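Local coordinates for protein metallophosphoesterase (Sphaerobacter thermophilus, PDB 3RQZ) that binds two zinc ions in a calcineurin-like fold and is probably a phosphatase of the YfcE metallophosphoesterase family, at residues D11-L16 and V39-R44; P43-C48 and Y87-Q92. One frame throughout, in Å; residues are numbered along the deposited sequence. Where two conformers were deposited one is given.

Interaction 1: residues D11-L16 and V39-R44; sequences DVHANL and VGYGPR. With ZN (zinc ion), chain D.
H13 and A14 run beside V39 and G42, with CA atoms 4.3 Å apart in each pair, where two loops of the calcineurin-like metallophosphoesterase fold meet: one follows strand 6-9 and carries the D-x-H metal motif, the other follows strand 31-34. V12 to N15 form a type I' turn, and the backbone amide of R44, the residue before helix 45-55, donates from its N to A14 O at 2.9 Å. A side chain on G42 would collide with the backbone at H13 and A14, whereas the backbone angles of G40 by themselves call for glycine.

The H13 ring bridges zinc and the second loop. Its NE2 binds the metal at 2.2 Å, which leaves the other ring nitrogen, ND1, as donor. ND1 reaches V39 O at 3.0 Å, a bent bond (132°) tilted from the ring plane and arriving above the carbonyl plane, with a weak second bond to G40 O near the ring's edge. Together with the zinc bond, this grip holds the imidazole in its rotation and would probably strengthen NE2 as a ligand. With CG anti to the carbonyl carbon (chi1 -79°), the ring lies between the zinc and the carbonyls of V39 and G40. Y41 turns an edge to one face of the imidazole, planes at 56°, bringing CD2 to 3.4 Å from ND1. H65 also packs on the tyrosine.

Farther from the metal, A14 CB rests on G42 O, and L16 CB lies against R44 CB at 3.7 Å. D11, H13, D37 and H152 share this zinc; OD2 of D11 is held by the amide of H150, while its OD1 binds the ion at 2.2 Å.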
# COMPACT_ATOMS: atom_id res chain seq x y z
N ASP A 11 0.24 1.00 -1.53
CA ASP A 11 1.31 1.80 -2.12
C ASP A 11 1.56 1.43 -3.58
O ASP A 11 2.69 1.22 -4.03
CB ASP A 11 2.58 1.74 -1.23
CG ASP A 11 2.32 2.26 0.19
OD1 ASP A 11 2.26 3.50 0.38
OD2 ASP A 11 2.17 1.42 1.12
N VAL A 12 0.46 1.35 -4.32
CA VAL A 12 0.50 1.15 -5.76
C VAL A 12 1.26 2.31 -6.43
O VAL A 12 2.08 2.11 -7.34
CB VAL A 12 -0.94 0.99 -6.32
CG1 VAL A 12 -0.92 0.99 -7.86
CG2 VAL A 12 -1.57 -0.32 -5.74
N HIS A 13 1.02 3.53 -5.97
CA HIS A 13 1.79 4.66 -6.44
C HIS A 13 1.82 4.73 -7.96
O HIS A 13 2.89 4.85 -8.57
CB HIS A 13 3.21 4.67 -5.83
CG HIS A 13 3.24 5.22 -4.43
ND1 HIS A 13 2.77 6.47 -4.11
CD2 HIS A 13 3.65 4.66 -3.26
CE1 HIS A 13 2.90 6.68 -2.81
NE2 HIS A 13 3.42 5.59 -2.27
N ALA A 14 0.64 4.61 -8.57
CA ALA A 14 0.48 4.88 -9.98
C ALA A 14 1.35 3.97 -10.86
O ALA A 14 1.64 4.30 -12.01
CB ALA A 14 0.76 6.41 -10.23
N ASN A 15 1.75 2.83 -10.32
CA ASN A 15 2.56 1.87 -11.06
C ASN A 15 1.62 0.77 -11.62
O ASN A 15 1.42 -0.28 -11.01
CB ASN A 15 3.67 1.31 -10.16
CG ASN A 15 4.75 0.52 -10.93
OD1 ASN A 15 4.53 0.01 -12.04
ND2 ASN A 15 5.93 0.45 -10.34
N LEU A 16 1.05 1.06 -12.78
CA LEU A 16 0.04 0.20 -13.42
C LEU A 16 0.64 -1.14 -13.81
O LEU A 16 0.01 -2.17 -13.63
CB LEU A 16 -0.56 0.89 -14.67
CG LEU A 16 -1.61 0.11 -15.50
CD1 LEU A 16 -2.81 -0.28 -14.66
CD2 LEU A 16 -2.05 0.91 -16.70
N VAL A 39 -1.82 6.79 -5.87
CA VAL A 39 -1.18 7.73 -6.81
C VAL A 39 0.08 8.26 -6.17
O VAL A 39 0.36 7.98 -4.99
CB VAL A 39 -2.11 8.93 -7.20
CG1 VAL A 39 -3.44 8.44 -7.83
CG2 VAL A 39 -2.41 9.81 -5.96
N GLY A 40 0.82 9.06 -6.94
CA GLY A 40 2.08 9.66 -6.49
C GLY A 40 3.25 8.86 -7.03
O GLY A 40 3.19 7.62 -7.05
N TYR A 41 4.29 9.55 -7.49
CA TYR A 41 5.52 8.92 -8.01
C TYR A 41 5.39 8.28 -9.40
O TYR A 41 6.16 8.59 -10.29
CB TYR A 41 6.08 7.84 -7.04
CG TYR A 41 6.41 8.31 -5.65
CD1 TYR A 41 7.16 9.46 -5.44
CD2 TYR A 41 5.95 7.60 -4.53
CE1 TYR A 41 7.47 9.89 -4.16
CE2 TYR A 41 6.26 8.01 -3.24
CZ TYR A 41 7.01 9.16 -3.07
OH TYR A 41 7.33 9.60 -1.81
N GLY A 42 4.43 7.37 -9.58
CA GLY A 42 4.34 6.59 -10.83
C GLY A 42 3.62 7.29 -11.99
O GLY A 42 3.00 8.33 -11.80
N PRO A 43 3.72 6.71 -13.20
CA PRO A 43 3.24 7.32 -14.44
C PRO A 43 1.76 7.12 -14.79
O PRO A 43 1.29 7.68 -15.77
CB PRO A 43 4.09 6.62 -15.52
CG PRO A 43 4.26 5.23 -14.95
CD PRO A 43 4.35 5.40 -13.44
N ARG A 44 1.04 6.32 -14.00
CA ARG A 44 -0.33 5.98 -14.39
C ARG A 44 -1.33 6.18 -13.26
O ARG A 44 -2.04 5.24 -12.87
CB ARG A 44 -0.42 4.53 -14.94
CG ARG A 44 0.30 4.28 -16.31
CD ARG A 44 -0.35 5.03 -17.48
NE ARG A 44 0.35 4.83 -18.77
CZ ARG A 44 1.27 5.64 -19.27
NH1 ARG A 44 1.66 6.71 -18.59
NH2 ARG A 44 1.82 5.37 -20.46
ZN ZN D . 3.42 5.27 -0.07
O HOH W 1 4.95 7.14 0.34

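Interaction 2: residues P43-C48 and Y87-Q92; sequences PRPREC and YWTTMQ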
# COMPACT_ATOMS: atom_id res chain seq x y z
N PRO A 43 3.72 6.71 -13.20
CA PRO A 43 3.24 7.32 -14.44
C PRO A 43 1.76 7.12 -14.79
O PRO A 43 1.29 7.68 -15.77
CB PRO A 43 4.09 6.62 -15.52
CG PRO A 43 4.26 5.23 -14.95
CD PRO A 43 4.35 5.40 -13.44
N ARG A 44 1.04 6.32 -14.00
CA ARG A 44 -0.33 5.98 -14.39
C ARG A 44 -1.33 6.18 -13.26
O ARG A 44 -2.04 5.24 -12.87
CB ARG A 44 -0.42 4.53 -14.94
CG ARG A 44 0.30 4.28 -16.31
CD ARG A 44 -0.35 5.03 -17.48
NE ARG A 44 0.35 4.83 -18.77
CZ ARG A 44 1.27 5.64 -19.27
NH1 ARG A 44 1.66 6.71 -18.59
NH2 ARG A 44 1.82 5.37 -20.46
N PRO A 45 -1.41 7.41 -12.71
CA PRO A 45 -2.35 7.60 -11.58
C PRO A 45 -3.82 7.39 -11.93
O PRO A 45 -4.55 6.78 -11.12
CB PRO A 45 -2.07 9.03 -11.10
CG PRO A 45 -1.40 9.71 -12.32
CD PRO A 45 -0.61 8.62 -12.97
N ARG A 46 -4.28 7.84 -13.11
CA ARG A 46 -5.70 7.68 -13.43
C ARG A 46 -6.07 6.21 -13.51
O ARG A 46 -7.08 5.78 -12.93
CB ARG A 46 -6.05 8.35 -14.76
CG ARG A 46 -6.03 9.86 -14.67
CD ARG A 46 -6.66 10.49 -15.94
NE ARG A 46 -5.85 10.16 -17.12
CZ ARG A 46 -4.82 10.88 -17.56
NH1 ARG A 46 -4.47 12.02 -16.95
NH2 ARG A 46 -4.13 10.48 -18.63
N GLU A 47 -5.26 5.45 -14.23
CA GLU A 47 -5.55 4.04 -14.49
C GLU A 47 -5.54 3.24 -13.17
O GLU A 47 -6.37 2.33 -12.97
CB GLU A 47 -4.52 3.48 -15.50
CG GLU A 47 -4.61 4.06 -16.92
CD GLU A 47 -3.85 5.38 -17.11
OE1 GLU A 47 -3.27 5.96 -16.15
OE2 GLU A 47 -3.84 5.88 -18.25
N CYS A 48 -4.64 3.60 -12.24
CA CYS A 48 -4.57 2.89 -10.97
C CYS A 48 -5.78 3.23 -10.10
O CYS A 48 -6.34 2.32 -9.47
CB CYS A 48 -3.24 3.09 -10.24
SG CYS A 48 -1.83 2.32 -11.07
N TYR A 87 3.05 17.86 -8.15
CA TYR A 87 2.15 18.72 -8.90
C TYR A 87 1.64 18.02 -10.17
O TYR A 87 0.46 18.12 -10.50
CB TYR A 87 2.83 20.02 -9.27
CG TYR A 87 1.93 20.92 -10.08
CD1 TYR A 87 0.82 21.54 -9.50
CD2 TYR A 87 2.17 21.12 -11.44
CE1 TYR A 87 -0.02 22.38 -10.26
CE2 TYR A 87 1.35 21.96 -12.21
CZ TYR A 87 0.25 22.59 -11.61
OH TYR A 87 -0.58 23.41 -12.35
N TRP A 88 2.54 17.34 -10.87
CA TRP A 88 2.19 16.61 -12.10
C TRP A 88 1.07 15.60 -11.79
O TRP A 88 0.11 15.50 -12.53
CB TRP A 88 3.40 15.87 -12.64
CG TRP A 88 3.10 15.04 -13.87
CD1 TRP A 88 3.17 15.46 -15.17
CD2 TRP A 88 2.69 13.66 -13.92
NE1 TRP A 88 2.83 14.43 -16.03
CE2 TRP A 88 2.54 13.32 -15.28
CE3 TRP A 88 2.46 12.68 -12.94
CZ2 TRP A 88 2.15 12.04 -15.70
CZ3 TRP A 88 2.08 11.39 -13.35
CH2 TRP A 88 1.93 11.09 -14.72
N THR A 89 1.22 14.84 -10.71
CA THR A 89 0.22 13.85 -10.34
C THR A 89 -1.19 14.48 -10.18
O THR A 89 -2.17 13.96 -10.73
CB THR A 89 0.62 13.03 -9.08
OG1 THR A 89 1.82 12.29 -9.35
CG2 THR A 89 -0.53 12.03 -8.67
N THR A 90 -1.25 15.59 -9.43
CA THR A 90 -2.49 16.31 -9.18
C THR A 90 -3.16 16.67 -10.50
O THR A 90 -4.36 16.45 -10.66
CB THR A 90 -2.24 17.62 -8.36
OG1 THR A 90 -1.34 17.35 -7.28
CG2 THR A 90 -3.54 18.14 -7.80
N MSE A 91 -2.38 17.20 -11.44
CA MSE A 91 -2.87 17.62 -12.77
C MSE A 91 -3.38 16.47 -13.64
O MSE A 91 -4.07 16.71 -14.62
CB MSE A 91 -1.82 18.45 -13.54
CG MSE A 91 -1.51 19.82 -12.92
SE MSE A 91 -3.07 20.82 -12.25
CE MSE A 91 -3.83 21.37 -13.96
N GLN A 92 -3.04 15.22 -13.31
CA GLN A 92 -3.53 14.07 -14.07
C GLN A 92 -4.95 13.68 -13.68
O GLN A 92 -5.66 13.09 -14.48
CB GLN A 92 -2.60 12.86 -13.90
CG GLN A 92 -1.10 13.13 -14.21
CD GLN A 92 -0.87 13.93 -15.46
OE1 GLN A 92 -0.31 15.05 -15.42
NE2 GLN A 92 -1.31 13.39 -16.59
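P45, in the first turn of helix 45-55, packs against helix 85-92 in a helix-helix contact of the calcineurin-like fold, away from the zinc site. The tight part is apolar. CD of P45 approaches the outer rim of the W88 indole at CZ3, 3.9 Å away, the two side chains crossing at about a right angle, while CG sits 3.7 Å from CB of Q92 and CB faces the methyl of T89. The tryptophan reaches this far because its CG is anti to the backbone N (chi1 177°); its CH2 also meets P43 O, which lies in the indole plane at the ring's edge, and A232 of helix 222-232 also touches this side chain.

The partly exposed side is looser and polar, and belongs to R46. Its chain bends at chi3 (-64°) and crosses the end of the other segment, its methylenes passing the Q92 carbonyl, and NH1 donates to Q92 O at 2.9 Å. Replacing it with an alanine would probably leave that carbonyl without its guanidinium donor and uncover the flank of Q92. The bond is nearly straight, at 169°, with the oxygen in the guanidinium plane and NH1 on a carbonyl lone pair.

How the interactions relate
From the N terminus, strand 6-9 leads into 11-16, and the chain passes through helix 16-26 and strand 31-34 before interaction 1 brings 39-44 back against it, closing a helix-strand loop beside the zinc site. The chain then runs directly into helix 45-55, whose start opens interaction 2; that contact closes a second, longer loop when 87-92 returns after helix 64-69. The loops are consecutive, overlapping at P43 and R44 without nesting. Contact across the junction is direct: A14 CB lies 3.4 Å from P45 N, and G42 O 3.5 Å from W88 CZ3. Together they join the metal-bearing loops to helix 45-55 and, through it, to helix 85-92.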